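Local coordinates for protein cysteine synthase 3 (Entamoeba histolytica, PDB 6KR5) that catalyses the pyridoxal-phosphate-dependent synthesis of cysteine, displacing acetate from O-acetylserine with sulfide, at residues G78-E83 / P151-P156; D34-K39 / T326-L331; V114-I119 / E311-T316; G210-A215 / V251-P256. All blocks are in the same frame, centred on the assembly; numbering follows the deposited sequence.

Contact 1: G78-E83 / P151-P156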
loop_
_atom_site.group_PDB
_atom_site.type_symbol
_atom_site.label_atom_id
_atom_site.label_comp_id
_atom_site.label_asym_id
_atom_site.label_seq_id
_atom_site.Cartn_x
_atom_site.Cartn_y
_atom_site.Cartn_z
ATOM N N GLY B 78 7.748 30.121 6.096
ATOM C CA GLY B 78 8.917 30.636 5.432
ATOM C C GLY B 78 10.082 29.671 5.404
ATOM O O GLY B 78 10.946 29.784 4.522
ATOM N N MET B 79 10.119 28.720 6.333
ATOM C CA MET B 79 11.183 27.732 6.385
ATOM C C MET B 79 10.856 26.530 5.506
ATOM O O MET B 79 9.708 26.300 5.116
ATOM C CB MET B 79 11.415 27.268 7.826
ATOM C CG MET B 79 11.979 28.350 8.725
ATOM S SD MET B 79 12.264 27.741 10.398
ATOM C CE MET B 79 13.587 26.575 10.149
ATOM N N GLU B 80 11.893 25.763 5.190
ATOM C CA GLU B 80 11.760 24.571 4.355
ATOM C C GLU B 80 12.438 23.397 5.037
ATOM O O GLU B 80 13.456 23.564 5.706
ATOM C CB GLU B 80 12.367 24.804 2.965
ATOM C CG GLU B 80 11.801 26.048 2.291
ATOM C CD GLU B 80 12.306 26.263 0.884
ATOM O OE1 GLU B 80 12.992 25.368 0.337
ATOM O OE2 GLU B 80 12.014 27.331 0.304
ATOM N N ILE B 81 11.865 22.212 4.866
ATOM C CA ILE B 81 12.444 20.983 5.395
ATOM C C ILE B 81 13.544 20.506 4.455
ATOM O O ILE B 81 13.454 20.678 3.235
ATOM C CB ILE B 81 11.331 19.926 5.561
ATOM C CG1 ILE B 81 10.254 20.423 6.534
ATOM C CG2 ILE B 81 11.908 18.594 6.033
ATOM C CD1 ILE B 81 8.836 20.065 6.132
ATOM N N ILE B 82 14.606 19.906 5.004
ATOM C CA ILE B 82 15.630 19.288 4.168
ATOM C C ILE B 82 16.080 17.974 4.802
ATOM O O ILE B 82 16.131 17.843 6.029
ATOM C CB ILE B 82 16.828 20.236 3.915
ATOM C CG1 ILE B 82 17.768 19.635 2.863
ATOM C CG2 ILE B 82 17.574 20.566 5.208
ATOM C CD1 ILE B 82 18.890 20.559 2.430
ATOM N N GLU B 83 16.388 16.998 3.953
ATOM C CA GLU B 83 16.960 15.734 4.386
ATOM C C GLU B 83 17.768 15.155 3.234
ATOM O O GLU B 83 17.475 15.416 2.068
ATOM C CB GLU B 83 15.878 14.757 4.859
ATOM C CG GLU B 83 16.415 13.401 5.361
ATOM C CD GLU B 83 17.320 13.543 6.575
ATOM O OE1 GLU B 83 18.497 13.946 6.411
ATOM O OE2 GLU B 83 16.854 13.225 7.687
ATOM N N PRO B 151 21.395 28.621 6.732
ATOM C CA PRO B 151 21.415 28.174 8.132
ATOM C C PRO B 151 20.103 28.393 8.868
ATOM O O PRO B 151 19.777 27.606 9.765
ATOM C CB PRO B 151 22.554 29.001 8.742
ATOM C CG PRO B 151 22.606 30.234 7.906
ATOM C CD PRO B 151 22.211 29.829 6.515
ATOM N N ASN B 152 19.334 29.427 8.518
ATOM C CA ASN B 152 18.074 29.709 9.193
ATOM C C ASN B 152 16.851 29.279 8.396
ATOM O O ASN B 152 15.787 29.059 8.987
ATOM C CB ASN B 152 17.962 31.206 9.497
ATOM C CG ASN B 152 19.183 31.742 10.201
ATOM O OD1 ASN B 152 19.627 31.180 11.201
ATOM N ND2 ASN B 152 19.741 32.826 9.678
ATOM N N LYS B 153 16.976 29.146 7.080
ATOM C CA LYS B 153 15.819 28.808 6.265
ATOM C C LYS B 153 15.492 27.322 6.315
ATOM O O LYS B 153 14.317 26.947 6.221
ATOM C CB LYS B 153 16.064 29.238 4.820
ATOM C CG LYS B 153 14.913 28.973 3.874
ATOM C CD LYS B 153 15.366 29.176 2.436
ATOM C CE LYS B 153 14.208 29.544 1.536
ATOM N NZ LYS B 153 14.673 30.196 0.279
ATOM N N TYR B 154 16.492 26.465 6.469
ATOM C CA TYR B 154 16.257 25.030 6.383
ATOM C C TYR B 154 16.110 24.409 7.764
ATOM O O TYR B 154 16.892 24.689 8.683
ATOM C CB TYR B 154 17.388 24.331 5.630
ATOM C CG TYR B 154 17.403 24.565 4.136
ATOM C CD1 TYR B 154 16.306 25.105 3.483
ATOM C CD2 TYR B 154 18.517 24.231 3.373
ATOM C CE1 TYR B 154 16.322 25.318 2.113
ATOM C CE2 TYR B 154 18.538 24.434 2.005
ATOM C CZ TYR B 154 17.440 24.980 1.382
ATOM O OH TYR B 154 17.461 25.189 0.025
ATOM N N PHE B 155 15.108 23.541 7.894
ATOM C CA PHE B 155 14.966 22.689 9.062
ATOM C C PHE B 155 15.468 21.299 8.704
ATOM O O PHE B 155 14.884 20.652 7.824
ATOM C CB PHE B 155 13.515 22.625 9.522
ATOM C CG PHE B 155 13.267 21.578 10.568
ATOM C CD1 PHE B 155 13.563 21.831 11.900
ATOM C CD2 PHE B 155 12.757 20.338 10.227
ATOM C CE1 PHE B 155 13.345 20.865 12.867
ATOM C CE2 PHE B 155 12.539 19.373 11.192
ATOM C CZ PHE B 155 12.839 19.634 12.510
ATOM N N PRO B 156 16.539 20.811 9.326
ATOM C CA PRO B 156 17.066 19.482 8.984
ATOM C C PRO B 156 16.289 18.388 9.710
ATOM O O PRO B 156 16.111 18.440 10.930
ATOM C CB PRO B 156 18.523 19.543 9.461
ATOM C CG PRO B 156 18.511 20.542 10.559
ATOM C CD PRO B 156 17.407 21.536 10.272
HETATM O O HOH W 1 13.087 29.039 -1.541
HETATM O O HOH W 2 15.360 26.410 -1.109
#
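I82 lies against Y154, its CG2 branch 3.8 Å from CB of Y154 while CD1 meets the ring obliquely. The longer branch of I82 runs anti to the backbone N (chi1 -171°), which carries CD1 out to CD2 and CE2 of the tyrosine. Further along the same sheet face, E80 runs beside Y154 and points the same way, the carboxylate turned 42° from the ring plane. Its two oxygens are shared out: OE1 takes a hydrogen bond from ND2 of N105 and another from a water that also meets the Y154 hydroxyl, whereas OE2 faces K153. That salt bridge is long, 3.9 Å from OE2 of E80 to NZ of K153, and a second water spans it with 2.7 Å bonds to each of these two atoms. On the other face, I81 and F155 turn toward helix 58-72, and the methyl CE of M79 reaches CB of F155 at 4.0 Å. The backbones are joined by three bonds: E80 N to K153 O (2.9 Å), F155 N to E80 O (2.7 Å) and I82 N to F155 O (2.9 Å). I82 also packs on helix 135-149, so the strand pair is covered on both faces by helices. This is parallel beta pairing at the edge of the four-stranded alpha/beta sheet of the smaller domain, characteristic of the cysteine synthase fold.

Contact 2: D34-K39 / T326-L331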
loop_
_atom_site.group_PDB
_atom_site.type_symbol
_atom_site.label_atom_id
_atom_site.label_comp_id
_atom_site.label_asym_id
_atom_site.label_seq_id
_atom_site.Cartn_x
_atom_site.Cartn_y
_atom_site.Cartn_z
ATOM N N ASP B 34 5.456 -23.148 9.782
ATOM C CA ASP B 34 5.204 -24.584 9.656
ATOM C C ASP B 34 6.549 -25.283 9.470
ATOM O O ASP B 34 6.963 -25.637 8.364
ATOM C CB ASP B 34 4.252 -24.827 8.488
ATOM C CG ASP B 34 3.962 -26.296 8.235
ATOM O OD1 ASP B 34 4.088 -27.126 9.162
ATOM O OD2 ASP B 34 3.604 -26.605 7.079
ATOM N N HIS B 35 7.251 -25.470 10.589
ATOM C CA HIS B 35 8.579 -26.064 10.587
ATOM C C HIS B 35 8.817 -26.734 11.931
ATOM O O HIS B 35 8.417 -26.184 12.963
ATOM C CB HIS B 35 9.675 -25.023 10.330
ATOM C CG HIS B 35 11.006 -25.624 10.003
ATOM N ND1 HIS B 35 12.002 -25.786 10.941
ATOM C CD2 HIS B 35 11.498 -26.119 8.843
ATOM C CE1 HIS B 35 13.055 -26.343 10.368
ATOM N NE2 HIS B 35 12.775 -26.555 9.096
ATOM N N PRO B 36 9.457 -27.907 11.954
ATOM C CA PRO B 36 9.653 -28.613 13.231
ATOM C C PRO B 36 10.399 -27.813 14.281
ATOM O O PRO B 36 10.213 -28.073 15.476
ATOM C CB PRO B 36 10.445 -29.862 12.818
ATOM C CG PRO B 36 10.051 -30.097 11.398
ATOM C CD PRO B 36 9.853 -28.729 10.797
ATOM N N SER B 37 11.233 -26.847 13.882
ATOM C CA SER B 37 11.988 -26.066 14.849
ATOM C C SER B 37 11.099 -25.169 15.703
ATOM O O SER B 37 11.536 -24.724 16.766
ATOM C CB SER B 37 13.030 -25.215 14.127
ATOM O OG SER B 37 12.385 -24.241 13.328
ATOM N N ILE B 38 9.870 -24.892 15.271
ATOM C CA ILE B 38 8.977 -23.974 15.977
ATOM C C ILE B 38 7.810 -24.760 16.569
ATOM O O ILE B 38 7.056 -25.413 15.833
ATOM C CB ILE B 38 8.473 -22.859 15.051
ATOM C CG1 ILE B 38 9.656 -22.046 14.523
ATOM C CG2 ILE B 38 7.478 -21.966 15.782
ATOM C CD1 ILE B 38 9.269 -21.041 13.434
ATOM N N LYS B 39 7.649 -24.676 17.893
ATOM C CA LYS B 39 6.562 -25.370 18.574
ATOM C C LYS B 39 5.219 -24.740 18.221
ATOM O O LYS B 39 5.116 -23.535 17.975
ATOM C CB LYS B 39 6.757 -25.340 20.095
ATOM C CG LYS B 39 8.065 -25.950 20.589
ATOM C CD LYS B 39 8.170 -27.431 20.248
ATOM C CE LYS B 39 9.426 -28.049 20.846
ATOM N NZ LYS B 39 9.696 -29.402 20.280
ATOM N N THR B 326 10.658 -27.042 -2.582
ATOM C CA THR B 326 9.389 -26.989 -1.882
ATOM C C THR B 326 9.497 -26.082 -0.666
ATOM O O THR B 326 10.587 -25.665 -0.262
ATOM C CB THR B 326 8.979 -28.383 -1.412
ATOM O OG1 THR B 326 9.948 -28.829 -0.456
ATOM C CG2 THR B 326 8.931 -29.352 -2.576
ATOM N N LYS B 327 8.346 -25.801 -0.049
ATOM C CA LYS B 327 8.367 -25.013 1.181
ATOM C C LYS B 327 9.290 -25.632 2.217
ATOM O O LYS B 327 10.080 -24.930 2.859
ATOM C CB LYS B 327 6.963 -24.866 1.767
ATOM C CG LYS B 327 6.982 -24.048 3.046
ATOM C CD LYS B 327 5.586 -23.703 3.546
ATOM C CE LYS B 327 5.146 -24.672 4.628
ATOM N NZ LYS B 327 3.791 -24.329 5.127
ATOM N N GLN B 328 9.239 -26.955 2.383
ATOM C CA GLN B 328 10.086 -27.542 3.412
ATOM C C GLN B 328 11.561 -27.417 3.052
ATOM O O GLN B 328 12.396 -27.171 3.930
ATOM C CB GLN B 328 9.697 -28.996 3.666
ATOM C CG GLN B 328 8.548 -29.119 4.666
ATOM C CD GLN B 328 8.754 -28.258 5.914
ATOM O OE1 GLN B 328 7.914 -27.419 6.252
ATOM N NE2 GLN B 328 9.867 -28.475 6.608
ATOM N N GLN B 329 11.906 -27.559 1.770
ATOM C CA GLN B 329 13.301 -27.368 1.392
ATOM C C GLN B 329 13.751 -25.948 1.690
ATOM O O GLN B 329 14.862 -25.730 2.186
ATOM C CB GLN B 329 13.510 -27.683 -0.084
ATOM C CG GLN B 329 13.345 -29.170 -0.397
ATOM C CD GLN B 329 13.621 -29.490 -1.850
ATOM O OE1 GLN B 329 12.744 -29.347 -2.712
ATOM N NE2 GLN B 329 14.845 -29.933 -2.128
ATOM N N VAL B 330 12.901 -24.969 1.382
ATOM C CA VAL B 330 13.275 -23.578 1.612
ATOM C C VAL B 330 13.394 -23.296 3.101
ATOM O O VAL B 330 14.366 -22.681 3.549
ATOM C CB VAL B 330 12.268 -22.630 0.934
ATOM C CG1 VAL B 330 12.516 -21.202 1.393
ATOM C CG2 VAL B 330 12.409 -22.714 -0.567
ATOM N N LEU B 331 12.408 -23.726 3.893
ATOM C CA LEU B 331 12.466 -23.437 5.325
ATOM C C LEU B 331 13.607 -24.187 6.001
ATOM O O LEU B 331 14.253 -23.649 6.904
ATOM C CB LEU B 331 11.139 -23.771 5.995
ATOM C CG LEU B 331 9.978 -22.856 5.603
ATOM C CD1 LEU B 331 8.742 -23.252 6.383
ATOM C CD2 LEU B 331 10.322 -21.399 5.860
#
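D34 and K327 meet in a salt bridge, OD2 of D34 lying 3.0 Å from NZ of K327. The side chains cross at about a right angle, and the ammonium uses the anti lone pair of OD2, the one directed away from OD1. The lysine leaves the helix with CG anti to its N and bends at chi3 (98°), which brings NZ to the carboxylate of D34. Beside this polar pair, CD1 of L331 packs at 3.6 Å from the carbonyl O of D34. The H35 ring slides past L331 in the opposite direction, its CD2 within 3.7 Å of CB of L331.

Outside this first shell, NZ of K327 also donates to the carbonyl O of G31, joining two points of the same loop. The imidazole of H35 is fixed at both nitrogens: NE2 bonds to OD1 of D332, while ND1 bonds to OG of S37 at 2.9 Å and also accepts from S37 N, which lies well out of the ring plane. CD of P36 covers one face of the imidazole. A type I turn from H35 to I38 places S37 for these bonds, while T326 and Q329 form a capping box, with Q329 N bonded to OG1 of T326 at 3.2 Å. In this loop-to-helix contact, the capped N-terminal turn of the C-terminal helix 327-335 docks on the loop between strands 26-28 and 43-48.

Contact 3: V114-I119 / E311-T316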
loop_
_atom_site.group_PDB
_atom_site.type_symbol
_atom_site.label_atom_id
_atom_site.label_comp_id
_atom_site.label_asym_id
_atom_site.label_seq_id
_atom_site.Cartn_x
_atom_site.Cartn_y
_atom_site.Cartn_z
ATOM N N VAL B 114 15.158 6.018 -8.691
ATOM C CA VAL B 114 14.424 6.909 -9.584
ATOM C C VAL B 114 12.920 6.790 -9.367
ATOM O O VAL B 114 12.184 7.762 -9.569
ATOM C CB VAL B 114 14.813 6.638 -11.051
ATOM C CG1 VAL B 114 16.241 7.098 -11.293
ATOM C CG2 VAL B 114 14.665 5.166 -11.374
ATOM N N GLU B 115 12.439 5.622 -8.933
ATOM C CA GLU B 115 11.016 5.497 -8.620
ATOM C C GLU B 115 10.653 6.323 -7.395
ATOM O O GLU B 115 9.621 7.007 -7.384
ATOM C CB GLU B 115 10.641 4.030 -8.411
ATOM C CG GLU B 115 10.916 3.155 -9.613
ATOM C CD GLU B 115 10.622 1.693 -9.342
ATOM O OE1 GLU B 115 11.098 1.172 -8.309
ATOM O OE2 GLU B 115 9.916 1.066 -10.163
ATOM N N ARG B 116 11.498 6.292 -6.359
ATOM C CA ARG B 116 11.227 7.112 -5.183
ATOM C C ARG B 116 11.351 8.591 -5.510
ATOM O O ARG B 116 10.611 9.410 -4.955
ATOM C CB ARG B 116 12.166 6.741 -4.034
ATOM C CG ARG B 116 11.733 5.516 -3.265
ATOM C CD ARG B 116 12.502 5.442 -1.962
ATOM N NE ARG B 116 12.190 4.254 -1.175
ATOM C CZ ARG B 116 12.723 3.056 -1.398
ATOM N NH1 ARG B 116 13.588 2.885 -2.393
ATOM N NH2 ARG B 116 12.391 2.031 -0.631
ATOM N N GLN B 117 12.287 8.945 -6.402
ATOM C CA GLN B 117 12.347 10.306 -6.935
ATOM C C GLN B 117 11.008 10.730 -7.494
ATOM O O GLN B 117 10.537 11.844 -7.249
ATOM C CB GLN B 117 13.391 10.413 -8.043
ATOM C CG GLN B 117 14.792 10.489 -7.569
ATOM C CD GLN B 117 15.765 10.754 -8.693
ATOM O OE1 GLN B 117 15.519 11.594 -9.559
ATOM N NE2 GLN B 117 16.882 10.028 -8.688
ATOM N N MET B 118 10.400 9.854 -8.298
ATOM C CA MET B 118 9.125 10.182 -8.916
ATOM C C MET B 118 8.034 10.332 -7.861
ATOM O O MET B 118 7.203 11.242 -7.950
ATOM C CB MET B 118 8.776 9.103 -9.938
ATOM C CG MET B 118 7.464 9.289 -10.650
ATOM S SD MET B 118 7.298 7.997 -11.909
ATOM C CE MET B 118 8.687 8.368 -12.971
ATOM N N ILE B 119 8.026 9.458 -6.853
ATOM C CA ILE B 119 7.032 9.584 -5.784
ATOM C C ILE B 119 7.206 10.914 -5.064
ATOM O O ILE B 119 6.241 11.655 -4.844
ATOM C CB ILE B 119 7.131 8.411 -4.795
ATOM C CG1 ILE B 119 6.712 7.087 -5.431
ATOM C CG2 ILE B 119 6.272 8.677 -3.554
ATOM C CD1 ILE B 119 7.029 5.911 -4.529
ATOM N N GLU B 311 6.316 -4.454 -3.183
ATOM C CA GLU B 311 6.052 -3.761 -4.440
ATOM C C GLU B 311 7.052 -2.637 -4.678
ATOM O O GLU B 311 7.347 -2.296 -5.829
ATOM C CB GLU B 311 4.622 -3.216 -4.451
ATOM C CG GLU B 311 4.237 -2.556 -5.774
ATOM C CD GLU B 311 2.777 -2.152 -5.853
ATOM O OE1 GLU B 311 2.062 -2.253 -4.834
ATOM O OE2 GLU B 311 2.352 -1.733 -6.950
ATOM N N ARG B 312 7.592 -2.060 -3.608
ATOM C CA ARG B 312 8.618 -1.027 -3.704
ATOM C C ARG B 312 9.960 -1.569 -4.194
ATOM O O ARG B 312 10.892 -0.780 -4.402
ATOM C CB ARG B 312 8.769 -0.350 -2.338
ATOM C CG ARG B 312 9.381 1.050 -2.363
ATOM C CD ARG B 312 8.889 1.904 -1.199
ATOM N NE ARG B 312 7.554 2.433 -1.453
ATOM C CZ ARG B 312 6.843 3.107 -0.556
ATOM N NH1 ARG B 312 7.346 3.335 0.655
ATOM N NH2 ARG B 312 5.629 3.540 -0.863
ATOM N N TYR B 313 10.080 -2.886 -4.409
ATOM C CA TYR B 313 11.336 -3.512 -4.800
ATOM C C TYR B 313 11.221 -4.288 -6.104
ATOM O O TYR B 313 12.076 -5.125 -6.391
ATOM C CB TYR B 313 11.845 -4.420 -3.679
ATOM C CG TYR B 313 12.018 -3.612 -2.429
ATOM C CD1 TYR B 313 13.160 -2.856 -2.227
ATOM C CD2 TYR B 313 11.000 -3.536 -1.494
ATOM C CE1 TYR B 313 13.289 -2.069 -1.108
ATOM C CE2 TYR B 313 11.124 -2.763 -0.371
ATOM C CZ TYR B 313 12.267 -2.027 -0.186
ATOM O OH TYR B 313 12.393 -1.247 0.934
ATOM N N LEU B 314 10.192 -4.014 -6.909
ATOM C CA LEU B 314 10.042 -4.734 -8.172
ATOM C C LEU B 314 11.151 -4.400 -9.157
ATOM O O LEU B 314 11.414 -5.190 -10.071
ATOM C CB LEU B 314 8.688 -4.418 -8.797
ATOM C CG LEU B 314 7.474 -4.823 -7.975
ATOM C CD1 LEU B 314 6.214 -4.343 -8.687
ATOM C CD2 LEU B 314 7.440 -6.322 -7.768
ATOM N N SER B 315 11.806 -3.253 -8.990
ATOM C CA SER B 315 12.933 -2.869 -9.823
ATOM C C SER B 315 14.207 -3.635 -9.494
ATOM O O SER B 315 15.195 -3.502 -10.222
ATOM C CB SER B 315 13.180 -1.364 -9.683
ATOM O OG SER B 315 13.282 -1.002 -8.314
ATOM N N THR B 316 14.213 -4.422 -8.424
ATOM C CA THR B 316 15.342 -5.256 -8.066
ATOM C C THR B 316 15.062 -6.674 -8.563
ATOM O O THR B 316 14.059 -6.932 -9.241
ATOM C CB THR B 316 15.577 -5.199 -6.552
ATOM O OG1 THR B 316 14.592 -5.997 -5.881
ATOM C CG2 THR B 316 15.458 -3.776 -6.044
HETATM O O HOH W 3 11.128 1.826 -5.179
HETATM O O HOH W 4 13.918 0.197 -3.728
#
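R116 and R312 pack closely where helix 114-122 of the smaller domain of this fold-type II pyridoxal-phosphate enzyme meets the loop after strand 301-306. R312 sends CG over one face of the R116 guanidinium, 3.6 Å from NH2 of R116, and the two side chains cross at about a right angle with their guanidinium planes 74° apart. Aliphatic chain thus meets flat group; the charged atoms do not touch, and both arginines reach OD1 of N88, R116 only by a weak bond from NE. R312 bends at chi3 (-79°), taking its guanidinium also to the carbonyl O of M54 and into a salt bridge with E311 of the second subunit. R116 is tied to OG of S113. At the edge of its guanidinium, near the plane, lies OH of Y313, 3.6 Å from NH2 of R116; that hydroxyl is hydrogen-bonded to D308, and the tyrosine side chain lies about 4 Å from the bound PLP. R116 thus belongs to the layer behind a residue of the pocket.

The other side is looser and wetter. E115 and the exposed S315 join through side-chain ends, L314 of the second subunit packs on E115, and two waters bind the carbonyl O of R312. One water donates to that oxygen at 2.7 Å and to OE1 of E115; the other connects it to NH1 of R116. The direct link is a single bond in which OG of S315 donates to OE1 of E115 at 3.1 Å, approaching from above the carboxylate plane, 50° out of it.

Contact 4: G210-A215 / V251-P256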
loop_
_atom_site.group_PDB
_atom_site.type_symbol
_atom_site.label_atom_id
_atom_site.label_comp_id
_atom_site.label_asym_id
_atom_site.label_seq_id
_atom_site.Cartn_x
_atom_site.Cartn_y
_atom_site.Cartn_z
ATOM N N GLY B 210 9.946 -7.448 31.198
ATOM C CA GLY B 210 10.541 -8.643 30.646
ATOM C C GLY B 210 10.465 -8.798 29.144
ATOM O O GLY B 210 10.868 -9.847 28.635
ATOM N N VAL B 211 9.955 -7.801 28.414
ATOM C CA VAL B 211 9.918 -7.903 26.959
ATOM C C VAL B 211 11.348 -7.890 26.438
ATOM O O VAL B 211 12.154 -7.033 26.822
ATOM C CB VAL B 211 9.085 -6.762 26.350
ATOM C CG1 VAL B 211 9.314 -6.665 24.834
ATOM C CG2 VAL B 211 7.614 -6.966 26.646
ATOM N N LYS B 212 11.673 -8.864 25.592
ATOM C CA LYS B 212 12.988 -8.972 24.976
ATOM C C LYS B 212 13.003 -8.173 23.678
ATOM O O LYS B 212 12.088 -8.295 22.862
ATOM C CB LYS B 212 13.321 -10.440 24.703
ATOM C CG LYS B 212 14.698 -10.673 24.118
ATOM C CD LYS B 212 14.931 -12.153 23.826
ATOM C CE LYS B 212 16.357 -12.402 23.349
ATOM N NZ LYS B 212 16.564 -13.849 23.021
ATOM N N VAL B 213 14.035 -7.356 23.496
ATOM C CA VAL B 213 14.184 -6.508 22.317
ATOM C C VAL B 213 15.282 -7.092 21.438
ATOM O O VAL B 213 16.438 -7.197 21.866
ATOM C CB VAL B 213 14.496 -5.062 22.716
ATOM C CG1 VAL B 213 14.808 -4.230 21.475
ATOM C CG2 VAL B 213 13.314 -4.483 23.484
ATOM N N VAL B 214 14.933 -7.454 20.204
ATOM C CA VAL B 214 15.874 -8.062 19.269
ATOM C C VAL B 214 16.104 -7.094 18.113
ATOM O O VAL B 214 15.171 -6.780 17.366
ATOM C CB VAL B 214 15.356 -9.413 18.755
ATOM C CG1 VAL B 214 16.314 -10.003 17.727
ATOM C CG2 VAL B 214 15.144 -10.386 19.924
ATOM N N ALA B 215 17.345 -6.640 17.949
ATOM C CA ALA B 215 17.726 -5.800 16.821
ATOM C C ALA B 215 18.323 -6.668 15.718
ATOM O O ALA B 215 19.067 -7.610 16.002
ATOM C CB ALA B 215 18.740 -4.737 17.256
ATOM N N VAL B 251 18.571 -2.851 23.994
ATOM C CA VAL B 251 18.570 -4.012 23.109
ATOM C C VAL B 251 19.126 -5.219 23.851
ATOM O O VAL B 251 20.201 -5.144 24.459
ATOM C CB VAL B 251 19.385 -3.725 21.839
ATOM C CG1 VAL B 251 19.483 -4.964 20.964
ATOM C CG2 VAL B 251 18.777 -2.545 21.081
ATOM N N ASP B 252 18.413 -6.338 23.778
ATOM C CA ASP B 252 18.815 -7.554 24.470
ATOM C C ASP B 252 19.594 -8.527 23.601
ATOM O O ASP B 252 20.357 -9.344 24.136
ATOM C CB ASP B 252 17.579 -8.261 25.020
ATOM C CG ASP B 252 16.860 -7.418 26.022
ATOM O OD1 ASP B 252 17.500 -7.066 27.035
ATOM O OD2 ASP B 252 15.687 -7.062 25.780
ATOM N N GLU B 253 19.429 -8.463 22.286
ATOM C CA GLU B 253 20.083 -9.393 21.377
ATOM C C GLU B 253 20.190 -8.724 20.017
ATOM O O GLU B 253 19.251 -8.048 19.583
ATOM C CB GLU B 253 19.299 -10.709 21.263
ATOM C CG GLU B 253 19.830 -11.683 20.215
ATOM C CD GLU B 253 18.878 -12.837 19.950
ATOM O OE1 GLU B 253 17.698 -12.742 20.358
ATOM O OE2 GLU B 253 19.305 -13.834 19.329
ATOM N N ILE B 254 21.336 -8.896 19.368
ATOM C CA ILE B 254 21.526 -8.478 17.982
ATOM C C ILE B 254 21.625 -9.732 17.126
ATOM O O ILE B 254 22.491 -10.584 17.359
ATOM C CB ILE B 254 22.780 -7.609 17.814
ATOM C CG1 ILE B 254 22.726 -6.403 18.757
ATOM C CG2 ILE B 254 22.926 -7.179 16.357
ATOM C CD1 ILE B 254 24.093 -5.823 19.104
ATOM N N THR B 255 20.757 -9.845 16.123
ATOM C CA THR B 255 20.777 -11.001 15.235
ATOM C C THR B 255 21.175 -10.564 13.837
ATOM O O THR B 255 20.401 -9.856 13.175
ATOM C CB THR B 255 19.414 -11.691 15.208
ATOM O OG1 THR B 255 19.094 -12.142 16.530
ATOM C CG2 THR B 255 19.437 -12.890 14.263
ATOM N N PRO B 256 22.362 -10.926 13.364
ATOM C CA PRO B 256 22.738 -10.617 11.983
ATOM C C PRO B 256 22.051 -11.566 11.018
ATOM O O PRO B 256 21.882 -12.756 11.301
ATOM C CB PRO B 256 24.257 -10.830 11.978
ATOM C CG PRO B 256 24.472 -11.887 13.015
ATOM C CD PRO B 256 23.433 -11.636 14.088
#
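Two parallel strands at the edge of the six-stranded mixed sheet of the larger domain pair here, 212-218 with the outermost strand of this chain, 253-257. A215 N bonds to E253 O at 2.9 Å and T255 N to A215 O at 2.8 Å, the second with an N-H...O angle of 167°. The pairing starts less regularly. The carbonyl O of V213 accepts two donors in its plane, D252 N at 2.9 Å and E253 N at 3.3 Å, and D252 also accepts, through its side chain: the anti lone pair of OD2 takes the N-H of V213 at 2.8 Å. With CG beside its own N (chi1 -62°), D252 thus uses a carboxylate where a regular strand would offer a carbonyl, and OD2 has a second partner in K205. V213, A215 and V251 share the face that meets helix 195-207, with CB of A215 3.8 Å from CG1 of V251. On the other face V214 lies alongside E253, and CG1 of V214 is 3.7 Å from OG1 of T255. Charges gather there: K212 also pairs with E291 and E253 with K294, which would be expected to offset the closeness of the carboxylates of E253 and E291. Fully extended, K212 crosses obliquely to E253 and brings NZ to 3.1 Å from OE1 of E253, reaching that oxygen from above the carboxylate plane, 53° out of it.

The four contacts span the two domains of the subunit. Contacts 1 and 4 are edge-strand pairs in different sheets, their centres 36 Å apart, and they follow one another along the chain. Contact 3 lies between the domains and is the one that bears on the cofactor, through Y313. The nearest atoms of contact 1 and contact 3 are about 11 Å apart. Those of contact 2 and contact 3 are about 17 Å apart. The side chain of A215 in contact 4 is about 9 Å from PLP, against about 4 Å for that of Y313 in contact 3. Contact 2 closes the longest loop of chain, enclosing the other three, and lies 50 Å from contact 1 between centres, across the subunit.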